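Local coordinates for KLLA0E08119p (Kluyveromyces lactis, PDB 3VA7), which probably carboxylates urea to urea-1-carboxylate with ATP, bicarbonate and biotin as the urea carboxylase part of a longer enzyme that also hydrolyses this product, at residues K661-G666 against E766-G771; D510-R515 against E794-S799. One frame throughout, in Å; residues are numbered along the deposited sequence.

Contact 1: residues K661-G666 against E766-G771; sequences KDWKIG and ELWKVG
Gly666 on the strand comes nearest to Glu766, at the short helical turn 767-770, with their CA atoms 6.0 Å apart. The carboxylate of Glu766 makes the polar join. Its chain bends at chi2 (-90°), which turns OE1 back onto the strand, and the backbone N of Gly666 donates to OE1 at 2.5 Å on the anti side. Lys769, one turn on, puts its NZ on the syn side of the same oxygen, 2.9 Å from Glu766 OE1, as a salt bridge. The ammonium also makes a weak hydrogen bond, 3.2 Å from Lys769 NZ to Lys664 O.

Below that head group the lysine is all hydrocarbon. Its extended chain runs antiparallel to the Ile665 side chain, with Lys769 CB 3.8 Å from Ile665 CD1, while Val770 CG2 touches the same methyl. Lys769 CG also rests against the six-membered ring of Trp663, whose CZ3 edge lies near CH2 of Trp768, the two indoles crossing at about a right angle. Trp663 NE1 is hydrogen-bonded to Asp777 OD1.

A glutamine in place of Glu766 would probably leave the Lys769 ammonium without its countercharge in this buried setting. The lysine thus serves both halves of the contact: its charge is probably balanced by the carboxylate that also accepts from Gly666 N, and its methylenes fill the space between strand and turn.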
ATOM      1  N   LYS A 661      16.763 -27.280  15.980  1.00 41.23           N
ATOM      2  CA  LYS A 661      17.127 -25.846  15.932  1.00 41.12           C
ATOM      3  C   LYS A 661      18.540 -25.682  15.397  1.00 41.06           C
ATOM      4  O   LYS A 661      19.319 -24.803  15.796  1.00 40.71           O
ATOM      5  CB  LYS A 661      16.902 -25.137  17.292  1.00 40.41           C
ATOM      6  CG  LYS A 661      15.408 -25.098  17.709  1.00 40.58           C
ATOM      7  CD  LYS A 661      15.141 -24.410  19.070  1.00 45.16           C
ATOM      8  CE  LYS A 661      15.173 -22.833  18.975  1.00 47.33           C
ATOM      9  NZ  LYS A 661      13.879 -22.255  18.466  1.00 48.97           N
ATOM     10  N   ASP A 662      18.878 -26.551  14.454  1.00 40.98           N
ATOM     11  CA  ASP A 662      20.231 -26.515  13.935  1.00 40.44           C
ATOM     12  C   ASP A 662      20.218 -26.953  12.479  1.00 39.16           C
ATOM     13  O   ASP A 662      19.534 -27.928  12.125  1.00 38.98           O
ATOM     14  CB  ASP A 662      21.165 -27.348  14.807  1.00 40.32           C
ATOM     15  CG  ASP A 662      22.481 -27.609  14.143  1.00 42.57           C
ATOM     16  OD1 ASP A 662      23.424 -26.741  14.218  1.00 43.66           O
ATOM     17  OD2 ASP A 662      22.539 -28.695  13.510  1.00 43.45           O
ATOM     18  N   TRP A 663      20.957 -26.221  11.639  1.00 37.41           N
ATOM     19  CA  TRP A 663      20.735 -26.337  10.202  1.00 35.97           C
ATOM     20  C   TRP A 663      21.992 -26.158   9.437  1.00 36.04           C
ATOM     21  O   TRP A 663      22.839 -25.345   9.835  1.00 35.78           O
ATOM     22  CB  TRP A 663      19.871 -25.185   9.744  1.00 36.19           C
ATOM     23  CG  TRP A 663      18.541 -24.996  10.331  1.00 30.64           C
ATOM     24  CD1 TRP A 663      18.234 -24.373  11.513  1.00 28.24           C
ATOM     25  CD2 TRP A 663      17.303 -25.349   9.707  1.00 27.56           C
ATOM     26  NE1 TRP A 663      16.835 -24.355  11.680  1.00 32.66           N
ATOM     27  CE2 TRP A 663      16.254 -24.938  10.578  1.00 28.55           C
ATOM     28  CE3 TRP A 663      16.975 -25.948   8.486  1.00 26.45           C
ATOM     29  CZ2 TRP A 663      14.917 -25.096  10.255  1.00 28.35           C
ATOM     30  CZ3 TRP A 663      15.623 -26.136   8.168  1.00 26.44           C
ATOM     31  CH2 TRP A 663      14.610 -25.706   9.044  1.00 25.34           C
ATOM     32  N   LYS A 664      22.111 -26.878   8.314  1.00 36.27           N
ATOM     33  CA  LYS A 664      23.242 -26.613   7.385  1.00 35.57           C
ATOM     34  C   LYS A 664      22.624 -25.942   6.205  1.00 35.26           C
ATOM     35  O   LYS A 664      21.577 -26.398   5.702  1.00 35.49           O
ATOM     36  CB  LYS A 664      23.974 -27.872   6.920  1.00 35.85           C
ATOM     37  CG  LYS A 664      24.604 -28.741   8.026  1.00 35.89           C
ATOM     38  CD  LYS A 664      25.514 -27.980   8.929  1.00 38.36           C
ATOM     39  CE  LYS A 664      25.730 -28.732  10.244  1.00 39.20           C
ATOM     40  NZ  LYS A 664      26.792 -28.097  11.071  1.00 40.80           N
ATOM     41  N   ILE A 665      23.244 -24.843   5.774  1.00 34.31           N
ATOM     42  CA  ILE A 665      22.657 -24.021   4.741  1.00 33.82           C
ATOM     43  C   ILE A 665      23.633 -23.778   3.618  1.00 34.50           C
ATOM     44  O   ILE A 665      24.678 -23.142   3.827  1.00 35.75           O
ATOM     45  CB  ILE A 665      22.085 -22.722   5.363  1.00 34.26           C
ATOM     46  CG1 ILE A 665      20.996 -23.104   6.386  1.00 32.21           C
ATOM     47  CG2 ILE A 665      21.537 -21.767   4.276  1.00 32.91           C
ATOM     48  CD1 ILE A 665      20.059 -22.031   6.742  1.00 30.92           C
ATOM     49  N   GLY A 666      23.309 -24.289   2.429  1.00 34.44           N
ATOM     50  CA  GLY A 666      24.236 -24.227   1.282  1.00 34.30           C
ATOM     51  C   GLY A 666      24.314 -22.838   0.679  1.00 35.16           C
ATOM     52  O   GLY A 666      23.282 -22.161   0.519  1.00 36.42           O
ATOM     53  N   GLU A 766      18.227 -23.089  -1.495  1.00 30.36           N
ATOM     54  CA  GLU A 766      18.455 -23.167  -0.061  1.00 31.87           C
ATOM     55  C   GLU A 766      17.745 -22.072   0.779  1.00 31.98           C
ATOM     56  O   GLU A 766      17.615 -22.209   2.002  1.00 31.99           O
ATOM     57  CB  GLU A 766      19.950 -23.228   0.256  1.00 31.77           C
ATOM     58  CG  GLU A 766      20.584 -24.451  -0.327  1.00 33.65           C
ATOM     59  CD  GLU A 766      20.527 -25.600   0.642  1.00 34.41           C
ATOM     60  OE1 GLU A 766      21.197 -25.474   1.687  1.00 38.64           O
ATOM     61  OE2 GLU A 766      19.819 -26.589   0.381  1.00 29.81           O
ATOM     62  N   LEU A 767      17.275 -21.012   0.124  1.00 31.89           N
ATOM     63  CA  LEU A 767      16.598 -19.897   0.822  1.00 31.90           C
ATOM     64  C   LEU A 767      15.405 -20.330   1.677  1.00 31.60           C
ATOM     65  O   LEU A 767      15.169 -19.722   2.703  1.00 31.44           O
ATOM     66  CB  LEU A 767      16.185 -18.786  -0.162  1.00 31.75           C
ATOM     67  CG  LEU A 767      17.215 -17.665  -0.162  1.00 33.42           C
ATOM     68  CD1 LEU A 767      16.874 -16.594  -1.202  1.00 34.72           C
ATOM     69  CD2 LEU A 767      17.259 -17.039   1.224  1.00 36.19           C
ATOM     70  N   TRP A 768      14.669 -21.371   1.260  1.00 31.09           N
ATOM     71  CA  TRP A 768      13.552 -21.873   2.042  1.00 32.16           C
ATOM     72  C   TRP A 768      13.939 -22.218   3.454  1.00 31.54           C
ATOM     73  O   TRP A 768      13.135 -22.095   4.326  1.00 31.73           O
ATOM     74  CB  TRP A 768      12.914 -23.099   1.417  1.00 33.56           C
ATOM     75  CG  TRP A 768      13.596 -24.428   1.788  1.00 38.61           C
ATOM     76  CD1 TRP A 768      14.589 -25.065   1.088  1.00 41.34           C
ATOM     77  CD2 TRP A 768      13.320 -25.256   2.936  1.00 40.68           C
ATOM     78  NE1 TRP A 768      14.957 -26.237   1.735  1.00 42.12           N
ATOM     79  CE2 TRP A 768      14.192 -26.384   2.861  1.00 42.35           C
ATOM     80  CE3 TRP A 768      12.428 -25.157   4.016  1.00 39.34           C
ATOM     81  CZ2 TRP A 768      14.184 -27.416   3.823  1.00 40.55           C
ATOM     82  CZ3 TRP A 768      12.434 -26.162   4.981  1.00 39.41           C
ATOM     83  CH2 TRP A 768      13.314 -27.286   4.873  1.00 40.21           C
ATOM     84  N   LYS A 769      15.166 -22.663   3.671  1.00 32.10           N
ATOM     85  CA  LYS A 769      15.637 -22.953   5.012  1.00 32.52           C
ATOM     86  C   LYS A 769      15.597 -21.697   5.837  1.00 32.80           C
ATOM     87  O   LYS A 769      15.129 -21.721   7.005  1.00 32.71           O
ATOM     88  CB  LYS A 769      17.053 -23.555   5.025  1.00 32.23           C
ATOM     89  CG  LYS A 769      17.089 -25.056   4.700  1.00 33.22           C
ATOM     90  CD  LYS A 769      18.523 -25.545   4.468  1.00 33.05           C
ATOM     91  CE  LYS A 769      18.455 -26.938   3.946  1.00 37.42           C
ATOM     92  NZ  LYS A 769      19.692 -27.362   3.238  1.00 40.59           N
ATOM     93  N   VAL A 770      16.071 -20.602   5.231  1.00 32.82           N
ATOM     94  CA  VAL A 770      16.152 -19.313   5.912  1.00 32.46           C
ATOM     95  C   VAL A 770      14.749 -18.847   6.297  1.00 32.57           C
ATOM     96  O   VAL A 770      14.553 -18.279   7.367  1.00 33.67           O
ATOM     97  CB  VAL A 770      16.938 -18.282   5.074  1.00 32.55           C
ATOM     98  CG1 VAL A 770      17.076 -16.945   5.804  1.00 31.23           C
ATOM     99  CG2 VAL A 770      18.315 -18.841   4.788  1.00 30.74           C
ATOM    100  N   GLY A 771      13.762 -19.164   5.481  1.00 32.31           N
ATOM    101  CA  GLY A 771      12.357 -18.954   5.891  1.00 32.88           C
ATOM    102  C   GLY A 771      11.798 -19.806   7.048  1.00 31.89           C
ATOM    103  O   GLY A 771      10.614 -19.710   7.391  1.00 31.86           O
TER

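Contact 2: residues D510-R515 against E794-S799; sequences DSYSFR and ESQDKS
Tyr512 meets the aliphatic part of Gln796 obliquely, through CD1 and CE1, with CE1 3.8 Å from Gln796 CB and CD1 at the same distance from Gln796 CG. The tyrosine reaches across because its CG stands anti to the backbone N (chi1 -164°), which swings the ring out from the helix toward its neighbour. Farther along, the hydroxyl end passes Ser799: CB of the serine lies near the ring plane, 3.3 Å from Tyr512 OH, and the hydroxyl itself is hydrogen-bonded to Leu653 O.

These groups join two helices packed side by side, 511-520 and 786-802, both probably belonging to the carboxyltransferase part of the chain. Over the segments 511-515 and 794-799 the axes are almost parallel, at 11°, and come within 11.0 Å.

Arg515, one turn after Tyr512, also reaches past Gln796, to the next residue, Asp797. Its chain bends at chi3 and brings NH2 to Asp797 OD1 at 2.7 Å, a salt bridge in which the guanidinium and carboxylate planes stand 83° apart. NH2 meets OD1 alone, end-on, nearly in line with its C-O bond. The other oxygen, OD2, pairs with Lys793, so two cations share this carboxylate.

Asp510 is the N-cap of the first helix: OD2 takes the backbone N of Ser513 from above the carboxylate plane, while OD1 accepts from Gln772. On the second helix, Ser799 turns its OG back to Ser795 O at 2.6 Å, an oxygen that Ser799 N approaches from the opposite face.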
ATOM      1  N   ASP A 510       9.568 -19.138   2.461  1.00 30.76           N
ATOM      2  CA  ASP A 510      10.012 -20.515   2.234  1.00 29.84           C
ATOM      3  C   ASP A 510       9.222 -20.897   1.017  1.00 29.92           C
ATOM      4  O   ASP A 510       8.039 -21.264   1.116  1.00 30.17           O
ATOM      5  CB  ASP A 510       9.728 -21.435   3.455  1.00 29.21           C
ATOM      6  CG  ASP A 510       9.535 -22.972   3.090  1.00 30.16           C
ATOM      7  OD1 ASP A 510       9.139 -23.788   3.989  1.00 29.24           O
ATOM      8  OD2 ASP A 510       9.760 -23.383   1.926  1.00 28.03           O
ATOM      9  N   SER A 511       9.866 -20.811  -0.139  1.00 29.45           N
ATOM     10  CA  SER A 511       9.112 -20.993  -1.369  1.00 29.48           C
ATOM     11  C   SER A 511       8.741 -22.409  -1.682  1.00 30.22           C
ATOM     12  O   SER A 511       7.740 -22.614  -2.396  1.00 31.99           O
ATOM     13  CB  SER A 511       9.729 -20.303  -2.595  1.00 29.81           C
ATOM     14  OG  SER A 511      10.782 -21.005  -3.196  1.00 24.51           O
ATOM     15  N   TYR A 512       9.474 -23.380  -1.142  1.00 30.03           N
ATOM     16  CA  TYR A 512       9.163 -24.819  -1.420  1.00 30.45           C
ATOM     17  C   TYR A 512       7.823 -25.316  -0.816  1.00 30.24           C
ATOM     18  O   TYR A 512       6.925 -25.817  -1.545  1.00 30.83           O
ATOM     19  CB  TYR A 512      10.358 -25.754  -1.080  1.00 30.70           C
ATOM     20  CG  TYR A 512      10.211 -27.121  -1.695  1.00 32.47           C
ATOM     21  CD1 TYR A 512      10.078 -27.274  -3.073  1.00 32.89           C
ATOM     22  CD2 TYR A 512      10.126 -28.258  -0.901  1.00 33.87           C
ATOM     23  CE1 TYR A 512       9.894 -28.511  -3.635  1.00 34.29           C
ATOM     24  CE2 TYR A 512       9.923 -29.511  -1.464  1.00 34.67           C
ATOM     25  CZ  TYR A 512       9.811 -29.631  -2.822  1.00 34.87           C
ATOM     26  OH  TYR A 512       9.611 -30.864  -3.382  1.00 35.25           O
ATOM     27  N   SER A 513       7.680 -25.154   0.492  1.00 29.34           N
ATOM     28  CA  SER A 513       6.434 -25.450   1.169  1.00 28.90           C
ATOM     29  C   SER A 513       5.278 -24.711   0.529  1.00 29.40           C
ATOM     30  O   SER A 513       4.155 -25.262   0.411  1.00 29.46           O
ATOM     31  CB  SER A 513       6.510 -25.061   2.646  1.00 29.49           C
ATOM     32  OG  SER A 513       7.669 -25.541   3.349  1.00 28.83           O
ATOM     33  N   PHE A 514       5.528 -23.462   0.103  1.00 29.78           N
ATOM     34  CA  PHE A 514       4.451 -22.640  -0.439  1.00 29.22           C
ATOM     35  C   PHE A 514       3.921 -23.355  -1.679  1.00 30.51           C
ATOM     36  O   PHE A 514       2.709 -23.479  -1.878  1.00 30.61           O
ATOM     37  CB  PHE A 514       4.937 -21.232  -0.784  1.00 28.72           C
ATOM     38  CG  PHE A 514       3.891 -20.378  -1.496  1.00 26.59           C
ATOM     39  CD1 PHE A 514       3.092 -19.498  -0.785  1.00 23.60           C
ATOM     40  CD2 PHE A 514       3.724 -20.461  -2.895  1.00 25.42           C
ATOM     41  CE1 PHE A 514       2.105 -18.726  -1.460  1.00 24.01           C
ATOM     42  CE2 PHE A 514       2.736 -19.697  -3.595  1.00 24.09           C
ATOM     43  CZ  PHE A 514       1.928 -18.811  -2.865  1.00 20.67           C
ATOM     44  N   ARG A 515       4.844 -23.824  -2.519  1.00 31.54           N
ATOM     45  CA  ARG A 515       4.458 -24.402  -3.797  1.00 32.49           C
ATOM     46  C   ARG A 515       3.926 -25.807  -3.606  1.00 32.61           C
ATOM     47  O   ARG A 515       3.042 -26.239  -4.322  1.00 31.86           O
ATOM     48  CB  ARG A 515       5.623 -24.412  -4.762  1.00 33.61           C
ATOM     49  CG  ARG A 515       6.212 -23.040  -5.011  1.00 33.28           C
ATOM     50  CD  ARG A 515       6.799 -22.980  -6.354  1.00 30.20           C
ATOM     51  NE  ARG A 515       8.146 -23.497  -6.419  1.00 32.00           N
ATOM     52  CZ  ARG A 515       8.680 -24.055  -7.523  1.00 32.70           C
ATOM     53  NH1 ARG A 515       7.964 -24.197  -8.658  1.00 27.00           N
ATOM     54  NH2 ARG A 515       9.923 -24.509  -7.475  1.00 27.04           N
ATOM     55  N   GLU A 794      16.628 -27.277  -9.760  1.00 36.04           N
ATOM     56  CA  GLU A 794      15.916 -28.028 -10.791  1.00 37.44           C
ATOM     57  C   GLU A 794      15.122 -29.189 -10.211  1.00 37.41           C
ATOM     58  O   GLU A 794      14.021 -29.491 -10.690  1.00 37.44           O
ATOM     59  CB  GLU A 794      16.863 -28.497 -11.890  1.00 38.48           C
ATOM     60  CG  GLU A 794      16.889 -27.563 -13.104  1.00 43.75           C
ATOM     61  CD  GLU A 794      18.228 -27.591 -13.877  1.00 53.80           C
ATOM     62  OE1 GLU A 794      18.360 -26.760 -14.831  1.00 60.21           O
ATOM     63  OE2 GLU A 794      19.144 -28.411 -13.556  1.00 53.40           O
ATOM     64  N   SER A 795      15.663 -29.813  -9.163  1.00 36.72           N
ATOM     65  CA  SER A 795      14.955 -30.868  -8.498  1.00 36.55           C
ATOM     66  C   SER A 795      13.682 -30.341  -7.837  1.00 37.04           C
ATOM     67  O   SER A 795      12.715 -31.090  -7.730  1.00 37.06           O
ATOM     68  CB  SER A 795      15.834 -31.544  -7.462  1.00 36.35           C
ATOM     69  OG  SER A 795      15.470 -31.104  -6.166  1.00 36.73           O
ATOM     70  N   GLN A 796      13.663 -29.080  -7.381  1.00 36.64           N
ATOM     71  CA  GLN A 796      12.437 -28.581  -6.771  1.00 36.84           C
ATOM     72  C   GLN A 796      11.386 -28.341  -7.873  1.00 37.90           C
ATOM     73  O   GLN A 796      10.198 -28.650  -7.722  1.00 37.81           O
ATOM     74  CB  GLN A 796      12.678 -27.338  -5.903  1.00 36.98           C
ATOM     75  CG  GLN A 796      13.557 -27.571  -4.647  1.00 35.25           C
ATOM     76  CD  GLN A 796      13.873 -26.296  -3.825  1.00 35.10           C
ATOM     77  OE1 GLN A 796      14.587 -26.358  -2.806  1.00 34.64           O
ATOM     78  NE2 GLN A 796      13.348 -25.148  -4.258  1.00 35.72           N
ATOM     79  N   ASP A 797      11.822 -27.832  -9.012  1.00 38.56           N
ATOM     80  CA  ASP A 797      10.874 -27.599 -10.049  1.00 39.55           C
ATOM     81  C   ASP A 797      10.268 -28.908 -10.570  1.00 40.35           C
ATOM     82  O   ASP A 797       9.060 -28.973 -10.819  1.00 41.45           O
ATOM     83  CB  ASP A 797      11.522 -26.771 -11.162  1.00 40.84           C
ATOM     84  CG  ASP A 797      11.909 -25.341 -10.705  1.00 41.03           C
ATOM     85  OD1 ASP A 797      11.638 -24.966  -9.566  1.00 42.52           O
ATOM     86  OD2 ASP A 797      12.512 -24.594 -11.491  1.00 42.82           O
ATOM     87  N   LYS A 798      11.083 -29.950 -10.722  1.00 40.46           N
ATOM     88  CA  LYS A 798      10.575 -31.238 -11.190  1.00 41.52           C
ATOM     89  C   LYS A 798       9.659 -31.851 -10.164  1.00 40.12           C
ATOM     90  O   LYS A 798       8.669 -32.493 -10.514  1.00 40.08           O
ATOM     91  CB  LYS A 798      11.685 -32.254 -11.552  1.00 42.53           C
ATOM     92  CG  LYS A 798      12.631 -31.842 -12.706  1.00 47.08           C
ATOM     93  CD  LYS A 798      11.924 -31.594 -14.076  1.00 54.33           C
ATOM     94  CE  LYS A 798      11.912 -32.892 -14.945  1.00 59.16           C
ATOM     95  NZ  LYS A 798      13.241 -33.656 -14.912  1.00 57.87           N
ATOM     96  N   SER A 799       9.993 -31.647  -8.899  1.00 39.29           N
ATOM     97  CA  SER A 799       9.187 -32.159  -7.811  1.00 38.31           C
ATOM     98  C   SER A 799       7.854 -31.486  -7.882  1.00 37.98           C
ATOM     99  O   SER A 799       6.843 -32.158  -7.879  1.00 38.27           O
ATOM    100  CB  SER A 799       9.866 -31.908  -6.485  1.00 38.69           C
ATOM    101  OG  SER A 799      11.066 -32.673  -6.419  1.00 39.41           O
TER

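Overall arrangement
Both contacts lie in the carboxyltransferase part of the chain, on the same side of its centre, with their centres about 14 Å apart. Along the sequence the order is 510-515, 661-666, 766-771 and 794-799, so contact 2 brackets contact 1. Trp768 links them: its CH2 meets the ring edge of Trp663 on strand 662-669, while its CB packs on Asp510, 3.2 Å from OD2, and its ring touches Gln796. The turn 767-770 is thereby packed between that strand and helices 511-520 and 786-802, tying sequence-distant parts of the domain together. This packing lies near the sodium site of Glu764, Arg790 and Asp845, without either contact supplying a ligand.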